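PDB 3JW7: dipeptide Epimerase from Enterococcus faecalis V583, which belongs to the mandelate racemase/muconate lactonizing enzyme family of the enolase superfamily, pairing an N-terminal capping domain with a TIM-barrel-like domain. Local coordinates for residues S31-I36 with Y45-P50; A190-T195 with P217-D222; E296-I301 with A328-G333. One frame throughout, in Å; residues are numbered along the deposited sequence.

Contact 1: residues S31-I36 with Y45-P50; sequences SAIVEI and YGEGGP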
ATOM      1  N   SER A  31      10.909  -4.725   8.883  1.00 18.44           N
ATOM      2  CA  SER A  31      10.531  -5.585   7.777  1.00 18.56           C
ATOM      3  C   SER A  31      11.562  -6.659   7.506  1.00 18.52           C
ATOM      4  O   SER A  31      12.631  -6.683   8.113  1.00 16.72           O
ATOM      5  CB  SER A  31      10.357  -4.743   6.519  1.00 18.93           C
ATOM      6  OG  SER A  31      11.576  -4.104   6.186  1.00 20.89           O
ATOM      7  N   ALA A  32      11.220  -7.546   6.577  1.00 17.13           N
ATOM      8  CA  ALA A  32      12.098  -8.625   6.174  1.00 16.11           C
ATOM      9  C   ALA A  32      12.581  -8.272   4.780  1.00 17.10           C
ATOM     10  O   ALA A  32      11.772  -8.058   3.872  1.00 17.04           O
ATOM     11  CB  ALA A  32      11.328  -9.946   6.147  1.00 16.58           C
ATOM     12  N   ILE A  33      13.893  -8.180   4.607  1.00 14.75           N
ATOM     13  CA  ILE A  33      14.433  -7.865   3.298  1.00 17.16           C
ATOM     14  C   ILE A  33      14.961  -9.139   2.675  1.00 18.16           C
ATOM     15  O   ILE A  33      15.761  -9.863   3.273  1.00 18.38           O
ATOM     16  CB  ILE A  33      15.537  -6.786   3.381  1.00 18.09           C
ATOM     17  CG1 ILE A  33      14.897  -5.451   3.785  1.00 20.87           C
ATOM     18  CG2 ILE A  33      16.239  -6.645   2.033  1.00 19.86           C
ATOM     19  CD1 ILE A  33      15.879  -4.316   3.957  1.00 25.63           C
ATOM     20  N   VAL A  34      14.471  -9.422   1.473  1.00 18.24           N
ATOM     21  CA  VAL A  34      14.849 -10.618   0.754  1.00 19.64           C
ATOM     22  C   VAL A  34      15.712 -10.303  -0.446  1.00 18.95           C
ATOM     23  O   VAL A  34      15.518  -9.295  -1.126  1.00 18.47           O
ATOM     24  CB  VAL A  34      13.591 -11.401   0.269  1.00 20.72           C
ATOM     25  CG1 VAL A  34      13.981 -12.471  -0.737  1.00 20.71           C
ATOM     26  CG2 VAL A  34      12.902 -12.045   1.458  1.00 18.95           C
ATOM     27  N   GLU A  35      16.671 -11.185  -0.690  1.00 18.93           N
ATOM     28  CA  GLU A  35      17.563 -11.067  -1.823  1.00 17.95           C
ATOM     29  C   GLU A  35      17.630 -12.457  -2.435  1.00 19.10           C
ATOM     30  O   GLU A  35      18.186 -13.382  -1.840  1.00 19.69           O
ATOM     31  CB  GLU A  35      18.949 -10.601  -1.364  1.00 21.61           C
ATOM     32  CG  GLU A  35      18.969  -9.145  -0.892  1.00 23.90           C
ATOM     33  CD  GLU A  35      20.194  -8.794  -0.062  1.00 30.52           C
ATOM     34  OE1 GLU A  35      20.224  -9.144   1.139  1.00 32.75           O
ATOM     35  OE2 GLU A  35      21.130  -8.173  -0.609  1.00 27.68           O
ATOM     36  N   ILE A  36      17.024 -12.615  -3.605  1.00 15.99           N
ATOM     37  CA  ILE A  36      17.044 -13.903  -4.273  1.00 16.47           C
ATOM     38  C   ILE A  36      18.191 -13.906  -5.259  1.00 15.63           C
ATOM     39  O   ILE A  36      18.225 -13.095  -6.183  1.00 17.05           O
ATOM     40  CB  ILE A  36      15.741 -14.184  -5.033  1.00 14.85           C
ATOM     41  CG1 ILE A  36      14.563 -14.230  -4.054  1.00 16.72           C
ATOM     42  CG2 ILE A  36      15.864 -15.502  -5.788  1.00 14.35           C
ATOM     43  CD1 ILE A  36      13.220 -14.504  -4.732  1.00 15.93           C
ATOM     44  N   TYR A  45      15.625  -8.044  -5.324  1.00 16.81           N
ATOM     45  CA  TYR A  45      15.263  -7.539  -4.003  1.00 17.31           C
ATOM     46  C   TYR A  45      13.773  -7.637  -3.736  1.00 16.22           C
ATOM     47  O   TYR A  45      12.963  -7.302  -4.595  1.00 15.94           O
ATOM     48  CB  TYR A  45      15.677  -6.068  -3.874  1.00 18.95           C
ATOM     49  CG  TYR A  45      17.162  -5.860  -3.773  1.00 20.09           C
ATOM     50  CD1 TYR A  45      17.794  -5.843  -2.531  1.00 21.35           C
ATOM     51  CD2 TYR A  45      17.948  -5.723  -4.917  1.00 20.77           C
ATOM     52  CE1 TYR A  45      19.177  -5.698  -2.430  1.00 22.83           C
ATOM     53  CE2 TYR A  45      19.333  -5.579  -4.827  1.00 21.73           C
ATOM     54  CZ  TYR A  45      19.939  -5.570  -3.579  1.00 20.99           C
ATOM     55  OH  TYR A  45      21.304  -5.438  -3.470  1.00 22.70           O
ATOM     56  N   GLY A  46      13.428  -8.068  -2.527  1.00 17.24           N
ATOM     57  CA  GLY A  46      12.040  -8.189  -2.134  1.00 13.08           C
ATOM     58  C   GLY A  46      11.901  -7.759  -0.691  1.00 13.79           C
ATOM     59  O   GLY A  46      12.888  -7.689   0.035  1.00 14.60           O
ATOM     60  N   GLU A  47      10.682  -7.458  -0.264  1.00 14.34           N
ATOM     61  CA  GLU A  47      10.475  -7.045   1.116  1.00 15.70           C
ATOM     62  C   GLU A  47       9.095  -7.424   1.624  1.00 15.36           C
ATOM     63  O   GLU A  47       8.115  -7.436   0.872  1.00 16.34           O
ATOM     64  CB  GLU A  47      10.678  -5.528   1.253  1.00 17.33           C
ATOM     65  CG  GLU A  47      10.302  -4.957   2.627  1.00 18.71           C
ATOM     66  CD  GLU A  47      10.582  -3.467   2.741  1.00 20.62           C
ATOM     67  OE1 GLU A  47      10.263  -2.727   1.785  1.00 20.59           O
ATOM     68  OE2 GLU A  47      11.108  -3.030   3.789  1.00 18.32           O
ATOM     69  N   GLY A  48       9.041  -7.732   2.912  1.00 15.15           N
ATOM     70  CA  GLY A  48       7.795  -8.080   3.562  1.00 15.99           C
ATOM     71  C   GLY A  48       7.661  -7.209   4.793  1.00 16.03           C
ATOM     72  O   GLY A  48       8.411  -7.375   5.744  1.00 16.71           O
ATOM     73  N   GLY A  49       6.717  -6.270   4.772  1.00 15.53           N
ATOM     74  CA  GLY A  49       6.515  -5.386   5.908  1.00 18.43           C
ATOM     75  C   GLY A  49       5.216  -5.746   6.595  1.00 20.65           C
ATOM     76  O   GLY A  49       4.158  -5.237   6.221  1.00 24.04           O
ATOM     77  N   PRO A  50       5.262  -6.616   7.616  1.00 20.30           N
ATOM     78  CA  PRO A  50       4.079  -7.060   8.355  1.00 21.11           C
ATOM     79  C   PRO A  50       3.525  -6.103   9.406  1.00 21.78           C
ATOM     80  O   PRO A  50       4.214  -5.769  10.374  1.00 22.99           O
ATOM     81  CB  PRO A  50       4.550  -8.369   8.967  1.00 20.48           C
ATOM     82  CG  PRO A  50       5.956  -8.035   9.357  1.00 22.94           C
ATOM     83  CD  PRO A  50       6.483  -7.236   8.165  1.00 20.52           C
TER
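Ser-31 and Glu-47 meet through their polar ends: Ser-31 OG donates to Glu-47 OE2 at 2.7 Å, and OE2 receives it on its anti lone pair, the one directed away from OE1. With OG lodged between its own backbone N and carbonyl carbon (chi1 61°), the hydroxyl is set facing the end of the Glu-47 side chain, while the extended Glu-47 chain, its CG anti to the backbone N, brings the carboxylate alongside it. Further along the same face Glu-35 and Tyr-45 lie side by side and point the same way. The carboxylate of Glu-35 is turned 23° from the phenol ring, and its OE2 comes within 3.6 Å of Tyr-45 CE1. Beneath these side chains runs the backbone ladder of an antiparallel beta hairpin, strands 24-38 and 43-48, in the three-stranded sheet of the N-terminal domain. Ala-32 with Gly-48 and Val-34 with Gly-46 are hydrogen-bonded pairs; in the latter, Val-34 N reaches Gly-46 O at 2.8 Å. Ile-33 with Glu-47 and Glu-35 with Tyr-45 are the non-hydrogen-bonded pairs between and beyond them. There Glu-47 CA adds a CA-H...O contact of 3.2 Å to Ala-32 O. On the face opposite the glutamates, the two glycines present only backbone to Ala-32 and Val-34, whose side chains pack against helix 59-72, Val-34 also meeting Ala-101 of helix 96-114. Strand 3-21 flanks segment 31-36 on its other edge, with backbone bonds from Ser-31 to Ser-11 and from Ile-33 to Arg-9. The buried Glu-47 carboxylate has two further direct partners from the barrel domain: Thr-297 OG1 at OE2, which thus meets two hydroxyls, and Gly-300 N, in the first turn of helix 298-310, at OE1.

Contact 2: residues A190-T195 with P217-D222; sequences ANQAWT and PVKRRD. With TYR (tyrosine), chain J.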
ATOM      1  N   ALA A 190     -10.676   6.437   8.024  1.00 14.18           N
ATOM      2  CA  ALA A 190     -11.110   6.192   9.393  1.00 15.51           C
ATOM      3  C   ALA A 190     -10.593   4.887   9.978  1.00 14.79           C
ATOM      4  O   ALA A 190     -10.785   4.619  11.160  1.00 15.88           O
ATOM      5  CB  ALA A 190     -12.633   6.211   9.456  1.00 15.12           C
ATOM      6  N   ASN A 191      -9.936   4.082   9.149  1.00 17.22           N
ATOM      7  CA  ASN A 191      -9.399   2.792   9.579  1.00 17.32           C
ATOM      8  C   ASN A 191     -10.357   1.978  10.456  1.00 16.54           C
ATOM      9  O   ASN A 191     -10.010   1.565  11.573  1.00 15.92           O
ATOM     10  CB  ASN A 191      -8.046   2.975  10.286  1.00 15.64           C
ATOM     11  CG  ASN A 191      -6.902   3.225   9.307  1.00 18.06           C
ATOM     12  OD1 ASN A 191      -6.319   4.311   9.275  1.00 17.15           O
ATOM     13  ND2 ASN A 191      -6.584   2.219   8.492  1.00 16.01           N
ATOM     14  N   GLN A 192     -11.566   1.769   9.935  1.00 16.43           N
ATOM     15  CA  GLN A 192     -12.609   0.963  10.580  1.00 17.04           C
ATOM     16  C   GLN A 192     -13.219   1.512  11.868  1.00 18.02           C
ATOM     17  O   GLN A 192     -13.962   0.799  12.541  1.00 17.24           O
ATOM     18  CB  GLN A 192     -12.060  -0.430  10.900  1.00 15.73           C
ATOM     19  CG  GLN A 192     -11.275  -1.095   9.783  1.00 17.88           C
ATOM     20  CD  GLN A 192     -10.631  -2.383  10.247  1.00 18.01           C
ATOM     21  OE1 GLN A 192     -11.323  -3.333  10.617  1.00 18.09           O
ATOM     22  NE2 GLN A 192      -9.302  -2.422  10.240  1.00 18.79           N
ATOM     23  N   ALA A 193     -12.927   2.763  12.195  1.00 19.81           N
ATOM     24  CA  ALA A 193     -13.386   3.367  13.449  1.00 20.18           C
ATOM     25  C   ALA A 193     -14.854   3.726  13.654  1.00 21.61           C
ATOM     26  O   ALA A 193     -15.320   3.756  14.794  1.00 20.85           O
ATOM     27  CB  ALA A 193     -12.531   4.601  13.742  1.00 20.81           C
ATOM     28  N   TRP A 194     -15.584   4.001  12.579  1.00 19.06           N
ATOM     29  CA  TRP A 194     -16.978   4.411  12.714  1.00 19.96           C
ATOM     30  C   TRP A 194     -18.048   3.354  12.487  1.00 20.04           C
ATOM     31  O   TRP A 194     -17.860   2.412  11.723  1.00 19.84           O
ATOM     32  CB  TRP A 194     -17.285   5.558  11.754  1.00 18.99           C
ATOM     33  CG  TRP A 194     -16.376   6.737  11.821  1.00 19.38           C
ATOM     34  CD1 TRP A 194     -15.784   7.265  12.932  1.00 20.21           C
ATOM     35  CD2 TRP A 194     -16.012   7.584  10.729  1.00 18.71           C
ATOM     36  NE1 TRP A 194     -15.073   8.395  12.595  1.00 20.45           N
ATOM     37  CE2 TRP A 194     -15.197   8.611  11.247  1.00 19.81           C
ATOM     38  CE3 TRP A 194     -16.300   7.574   9.357  1.00 20.27           C
ATOM     39  CZ2 TRP A 194     -14.663   9.620  10.444  1.00 20.00           C
ATOM     40  CZ3 TRP A 194     -15.769   8.578   8.555  1.00 20.07           C
ATOM     41  CH2 TRP A 194     -14.959   9.588   9.103  1.00 20.66           C
ATOM     42  N   THR A 195     -19.185   3.534  13.150  1.00 19.40           N
ATOM     43  CA  THR A 195     -20.312   2.636  12.947  1.00 19.35           C
ATOM     44  C   THR A 195     -20.886   3.128  11.615  1.00 19.17           C
ATOM     45  O   THR A 195     -20.618   4.262  11.202  1.00 17.71           O
ATOM     46  CB  THR A 195     -21.385   2.801  14.039  1.00 21.14           C
ATOM     47  OG1 THR A 195     -21.887   4.144  14.019  1.00 20.68           O
ATOM     48  CG2 THR A 195     -20.802   2.489  15.409  1.00 21.83           C
ATOM     49  N   PRO A 217     -14.511   3.255   6.355  1.00 16.48           N
ATOM     50  CA  PRO A 217     -15.134   3.892   7.520  1.00 17.41           C
ATOM     51  C   PRO A 217     -15.582   2.939   8.625  1.00 18.45           C
ATOM     52  O   PRO A 217     -15.610   3.315   9.805  1.00 18.72           O
ATOM     53  CB  PRO A 217     -16.299   4.668   6.902  1.00 16.57           C
ATOM     54  CG  PRO A 217     -16.668   3.845   5.713  1.00 18.45           C
ATOM     55  CD  PRO A 217     -15.309   3.482   5.139  1.00 16.45           C
ATOM     56  N   VAL A 218     -15.905   1.704   8.248  1.00 18.41           N
ATOM     57  CA  VAL A 218     -16.384   0.703   9.193  1.00 18.73           C
ATOM     58  C   VAL A 218     -15.499  -0.538   9.352  1.00 19.38           C
ATOM     59  O   VAL A 218     -14.541  -0.744   8.602  1.00 16.66           O
ATOM     60  CB  VAL A 218     -17.807   0.238   8.799  1.00 19.47           C
ATOM     61  CG1 VAL A 218     -18.721   1.443   8.647  1.00 20.01           C
ATOM     62  CG2 VAL A 218     -17.763  -0.548   7.495  1.00 19.99           C
ATOM     63  N   LYS A 219     -15.835  -1.363  10.342  1.00 18.92           N
ATOM     64  CA  LYS A 219     -15.089  -2.591  10.615  1.00 20.16           C
ATOM     65  C   LYS A 219     -14.949  -3.426   9.344  1.00 19.38           C
ATOM     66  O   LYS A 219     -15.895  -3.553   8.567  1.00 16.20           O
ATOM     67  CB  LYS A 219     -15.793  -3.409  11.701  1.00 23.06           C
ATOM     68  CG  LYS A 219     -15.881  -2.709  13.051  1.00 26.36           C
ATOM     69  CD  LYS A 219     -14.500  -2.407  13.620  1.00 30.84           C
ATOM     70  CE  LYS A 219     -14.603  -1.798  15.018  1.00 35.77           C
ATOM     71  NZ  LYS A 219     -13.274  -1.625  15.678  1.00 36.64           N
ATOM     72  N   ARG A 220     -13.772  -4.009   9.147  1.00 17.72           N
ATOM     73  CA  ARG A 220     -13.511  -4.794   7.942  1.00 18.66           C
ATOM     74  C   ARG A 220     -14.463  -5.952   7.656  1.00 18.46           C
ATOM     75  O   ARG A 220     -14.755  -6.236   6.495  1.00 16.67           O
ATOM     76  CB  ARG A 220     -12.067  -5.313   7.952  1.00 21.88           C
ATOM     77  CG  ARG A 220     -11.724  -6.270   9.080  1.00 23.19           C
ATOM     78  CD  ARG A 220     -10.287  -6.761   8.924  1.00 28.02           C
ATOM     79  NE  ARG A 220      -9.981  -7.896   9.794  1.00 30.76           N
ATOM     80  CZ  ARG A 220      -8.859  -8.609   9.726  1.00 33.39           C
ATOM     81  NH1 ARG A 220      -7.927  -8.307   8.830  1.00 32.96           N
ATOM     82  NH2 ARG A 220      -8.673  -9.637  10.543  1.00 34.67           N
ATOM     83  N   ARG A 221     -14.950  -6.616   8.701  1.00 17.97           N
ATOM     84  CA  ARG A 221     -15.850  -7.754   8.519  1.00 20.50           C
ATOM     85  C   ARG A 221     -17.300  -7.337   8.288  1.00 21.58           C
ATOM     86  O   ARG A 221     -18.148  -8.177   7.990  1.00 23.30           O
ATOM     87  CB  ARG A 221     -15.782  -8.687   9.737  1.00 20.54           C
ATOM     88  CG  ARG A 221     -14.396  -9.251  10.044  1.00 23.19           C
ATOM     89  CD  ARG A 221     -13.954 -10.272   9.009  1.00 24.82           C
ATOM     90  NE  ARG A 221     -14.729 -11.512   9.074  1.00 27.79           N
ATOM     91  CZ  ARG A 221     -14.645 -12.407  10.058  1.00 27.71           C
ATOM     92  NH1 ARG A 221     -15.391 -13.502  10.022  1.00 27.44           N
ATOM     93  NH2 ARG A 221     -13.815 -12.217  11.076  1.00 28.20           N
ATOM     94  N   ASP A 222     -17.586  -6.046   8.414  1.00 20.77           N
ATOM     95  CA  ASP A 222     -18.951  -5.556   8.226  1.00 20.94           C
ATOM     96  C   ASP A 222     -19.180  -5.074   6.801  1.00 20.45           C
ATOM     97  O   ASP A 222     -19.282  -3.874   6.548  1.00 19.31           O
ATOM     98  CB  ASP A 222     -19.233  -4.425   9.220  1.00 20.50           C
ATOM     99  CG  ASP A 222     -20.683  -3.977   9.207  1.00 22.71           C
ATOM    100  OD1 ASP A 222     -21.529  -4.698   8.642  1.00 21.22           O
ATOM    101  OD2 ASP A 222     -20.978  -2.907   9.776  1.00 24.39           O
TER
HETATM  102  N   TYR J 356      -1.234   2.713   5.507  1.00 18.57           N
HETATM  103  CA  TYR J 356      -2.385   2.016   6.069  1.00 18.29           C
HETATM  104  C   TYR J 356      -3.699   2.447   5.417  1.00 17.96           C
HETATM  105  O   TYR J 356      -3.686   2.722   4.196  1.00 16.29           O
HETATM  106  CB  TYR J 356      -2.446   2.243   7.584  1.00 18.84           C
HETATM  107  CG  TYR J 356      -1.258   1.697   8.360  1.00 19.27           C
HETATM  108  CD1 TYR J 356      -0.686   2.435   9.394  1.00 19.04           C
HETATM  109  CD2 TYR J 356      -0.737   0.427   8.097  1.00 20.15           C
HETATM  110  CE1 TYR J 356       0.371   1.932  10.151  1.00 20.04           C
HETATM  111  CE2 TYR J 356       0.327  -0.092   8.859  1.00 20.38           C
HETATM  112  CZ  TYR J 356       0.870   0.672   9.885  1.00 20.73           C
HETATM  113  OH  TYR J 356       1.897   0.182  10.665  1.00 22.47           O
HETATM  114  OXT TYR J 356      -4.725   2.481   6.131  1.00 16.02           O
HETATM  115  O   HOH W   1     -17.958  -0.243  12.227  1.00 26.79           O
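Gln-192 lies against the backbone of Val-218, Lys-219 and Arg-220 where two loops of the TIM-barrel-like domain meet, each leading from a barrel strand (185-189 or 211-215) into the following helix. The tightly packed part is built round the buried Gln-192, Trp-194 and Pro-217. Gln-192 sits in the type I' turn Ala-190 to Ala-193, with its CA 3.2 Å from Val-218 O. Its CG lies anti to the carbonyl carbon (chi1 -46°), and the extended chain carries OE1 to Arg-220 N, a 2.9 Å bond whose donor is tilted 35° from the amide plane. Gln-192 NE2 turns instead to Glu-241. Two residues on from Gln-192, Trp-194 N bonds to Pro-217 O at 2.9 Å, nearly along the C=O axis, and Pro-217 CB touches Trp-194 CE3. Ala-190 CB covers one indole face, over its centre, while Trp-194 NE1 bonds to Asp-169. Asn-191 extends from the turn to the bound tyrosine, its ND2 donating to OXT at 3.0 Å and also to Glu-241 OE2.

The outer side is looser. The exposed Lys-219 chain turns at its second torsion and lays CD beside Gln-192 O, whereas Arg-220 touches Gln-192 OE1 with CB and CG and its guanidinium extends beyond the contact. Here the backbones are joined through solvent: one water donates to Trp-194 O at 2.7 Å and accepts from Lys-219 N at 3.1 Å.

Contact 3: residues E296-I301 with A328-G333; sequences ETTIGI and APVTGG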
ATOM      1  N   GLU A 296       6.801  -1.034   5.672  1.00 17.52           N
ATOM      2  CA  GLU A 296       7.653  -1.284   4.523  1.00 18.17           C
ATOM      3  C   GLU A 296       8.526  -0.093   4.180  1.00 18.43           C
ATOM      4  O   GLU A 296       8.302   1.017   4.660  1.00 17.39           O
ATOM      5  CB  GLU A 296       6.836  -1.753   3.314  1.00 22.11           C
ATOM      6  CG  GLU A 296       5.692  -0.880   2.878  1.00 22.59           C
ATOM      7  CD  GLU A 296       4.770  -1.633   1.926  1.00 19.46           C
ATOM      8  OE1 GLU A 296       5.286  -2.282   0.992  1.00 22.12           O
ATOM      9  OE2 GLU A 296       3.539  -1.582   2.109  1.00 17.59           O
ATOM     10  N   THR A 297       9.539  -0.339   3.361  1.00 17.18           N
ATOM     11  CA  THR A 297      10.485   0.703   3.011  1.00 18.48           C
ATOM     12  C   THR A 297      10.763   0.793   1.520  1.00 17.94           C
ATOM     13  O   THR A 297       9.896   0.495   0.701  1.00 18.03           O
ATOM     14  CB  THR A 297      11.809   0.500   3.796  1.00 18.45           C
ATOM     15  OG1 THR A 297      12.434  -0.729   3.400  1.00 21.50           O
ATOM     16  CG2 THR A 297      11.516   0.429   5.300  1.00 21.62           C
ATOM     17  N   THR A 298      11.977   1.206   1.177  1.00 17.53           N
ATOM     18  CA  THR A 298      12.375   1.379  -0.218  1.00 16.32           C
ATOM     19  C   THR A 298      11.913   0.297  -1.194  1.00 15.93           C
ATOM     20  O   THR A 298      11.316   0.592  -2.223  1.00 14.72           O
ATOM     21  CB  THR A 298      13.906   1.501  -0.329  1.00 17.22           C
ATOM     22  OG1 THR A 298      14.377   2.417   0.665  1.00 18.50           O
ATOM     23  CG2 THR A 298      14.298   2.028  -1.708  1.00 19.80           C
ATOM     24  N   ILE A 299      12.196  -0.961  -0.880  1.00 15.17           N
ATOM     25  CA  ILE A 299      11.827  -2.041  -1.783  1.00 15.73           C
ATOM     26  C   ILE A 299      10.328  -2.168  -2.022  1.00 15.74           C
ATOM     27  O   ILE A 299       9.878  -2.171  -3.172  1.00 14.29           O
ATOM     28  CB  ILE A 299      12.394  -3.382  -1.274  1.00 16.06           C
ATOM     29  CG1 ILE A 299      13.923  -3.301  -1.254  1.00 17.00           C
ATOM     30  CG2 ILE A 299      11.961  -4.527  -2.185  1.00 15.99           C
ATOM     31  CD1 ILE A 299      14.596  -4.417  -0.476  1.00 17.52           C
ATOM     32  N   GLY A 300       9.556  -2.267  -0.944  1.00 14.47           N
ATOM     33  CA  GLY A 300       8.117  -2.404  -1.086  1.00 14.48           C
ATOM     34  C   GLY A 300       7.490  -1.241  -1.828  1.00 13.43           C
ATOM     35  O   GLY A 300       6.646  -1.428  -2.710  1.00 14.85           O
ATOM     36  N   ILE A 301       7.903  -0.032  -1.471  1.00 12.72           N
ATOM     37  CA  ILE A 301       7.376   1.168  -2.104  1.00 11.80           C
ATOM     38  C   ILE A 301       7.785   1.243  -3.572  1.00 12.55           C
ATOM     39  O   ILE A 301       6.987   1.626  -4.425  1.00 13.99           O
ATOM     40  CB  ILE A 301       7.862   2.441  -1.376  1.00 13.23           C
ATOM     41  CG1 ILE A 301       7.271   2.498   0.036  1.00 14.59           C
ATOM     42  CG2 ILE A 301       7.451   3.690  -2.163  1.00 12.37           C
ATOM     43  CD1 ILE A 301       5.782   2.755   0.060  1.00 14.92           C
ATOM     44  N   ALA A 328      17.528   4.671   4.766  1.00 22.03           N
ATOM     45  CA  ALA A 328      17.159   3.787   3.665  1.00 22.80           C
ATOM     46  C   ALA A 328      17.988   2.507   3.791  1.00 23.40           C
ATOM     47  O   ALA A 328      19.213   2.559   3.894  1.00 23.44           O
ATOM     48  CB  ALA A 328      17.441   4.467   2.324  1.00 25.27           C
ATOM     49  N   PRO A 329      17.333   1.338   3.773  1.00 22.39           N
ATOM     50  CA  PRO A 329      18.033   0.057   3.897  1.00 21.83           C
ATOM     51  C   PRO A 329      18.782  -0.403   2.653  1.00 22.70           C
ATOM     52  O   PRO A 329      19.608  -1.319   2.717  1.00 23.19           O
ATOM     53  CB  PRO A 329      16.910  -0.902   4.265  1.00 23.63           C
ATOM     54  CG  PRO A 329      15.770  -0.371   3.444  1.00 22.29           C
ATOM     55  CD  PRO A 329      15.875   1.130   3.667  1.00 23.58           C
ATOM     56  N   VAL A 330      18.508   0.238   1.524  1.00 19.76           N
ATOM     57  CA  VAL A 330      19.135  -0.153   0.276  1.00 19.30           C
ATOM     58  C   VAL A 330      19.419   1.074  -0.597  1.00 19.24           C
ATOM     59  O   VAL A 330      19.021   2.185  -0.259  1.00 21.20           O
ATOM     60  CB  VAL A 330      18.205  -1.127  -0.464  1.00 20.20           C
ATOM     61  CG1 VAL A 330      16.998  -0.378  -1.014  1.00 20.51           C
ATOM     62  CG2 VAL A 330      18.956  -1.848  -1.532  1.00 27.84           C
ATOM     63  N   THR A 331      20.101   0.866  -1.719  1.00 17.81           N
ATOM     64  CA  THR A 331      20.431   1.961  -2.633  1.00 19.14           C
ATOM     65  C   THR A 331      19.501   1.976  -3.844  1.00 18.20           C
ATOM     66  O   THR A 331      19.075   0.922  -4.330  1.00 16.97           O
ATOM     67  CB  THR A 331      21.899   1.848  -3.102  1.00 21.07           C
ATOM     68  OG1 THR A 331      22.765   1.976  -1.964  1.00 20.78           O
ATOM     69  CG2 THR A 331      22.238   2.937  -4.117  1.00 20.50           C
ATOM     70  N   GLY A 332      19.173   3.176  -4.316  1.00 17.65           N
ATOM     71  CA  GLY A 332      18.296   3.314  -5.465  1.00 18.40           C
ATOM     72  C   GLY A 332      16.822   3.221  -5.103  1.00 18.67           C
ATOM     73  O   GLY A 332      16.460   3.207  -3.925  1.00 19.09           O
ATOM     74  N   GLY A 333      15.966   3.165  -6.116  1.00 19.13           N
ATOM     75  CA  GLY A 333      14.537   3.073  -5.865  1.00 17.58           C
ATOM     76  C   GLY A 333      13.957   4.385  -5.384  1.00 18.98           C
ATOM     77  O   GLY A 333      14.613   5.430  -5.469  1.00 19.71           O
TER
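In Thr-298 a chi1 of -46° sets CG2 anti to the backbone N and OG1 anti to the carbonyl carbon, spreading the two branches over different parts of segment 328-333. Val-330 answers with CG1 held between its own N and carbonyl carbon (chi1 72°), the position from which this methyl meets both CB and CG2 of Thr-298, each at 3.7 Å. The methyl CG2 of Thr-298 also reaches the backbone beyond, 3.3 Å from Gly-332 O, while OG1 lies 3.6 Å from Pro-329 CD, with Ala-328 CB a little farther off. Pro-329 is touched by a second threonine as well: its CG sits 3.4 Å from Thr-297 OG1, a hydroxyl whose hydrogen bond goes to Glu-47. No hydrogen bond links the two segments, so the contact rests on van der Waals packing of threonine branches against a proline ring, a valine methyl and the Gly-332 carbonyl. Ile-299 adds a lighter touch, CG1 to Val-330 CG1 at 4.2 Å.

Thr-297 occupies the N-cap position of helix 298-310, and the packing thus joins the start of this helix to the long loop between strands 314-317 and 341-343 in the barrel domain. The N-terminal domain's sheet borders both partners: Pro-329 rests on Ser-11 and Ile-13 of strand 3-21 and on Ile-33 of strand 24-38, while Ile-299 and Val-330 both touch Tyr-45 of strand 43-48.

In the fold
Contacts 1 and 3 have centres about 10 Å apart and meet where the N-terminal sheet lies against the barrel domain; the centre of contact 2 is about 29 and 30 Å from theirs, on the other side of the chain's centre. Contact 1 is a buried strand pair, whereas the other two reach the surface. Their chemistry follows: a backbone ladder topped by a buried hydroxyl-carboxylate bond in contact 1, mixed backbone, amide and water links between the loops of contact 2, and van der Waals packing, oxygens included, without a cross-segment hydrogen bond in contact 3. The Glu-47 carboxylate and apolar packing join contacts 1 and 3; contact 2 alone includes a residue bonded to the bound tyrosine.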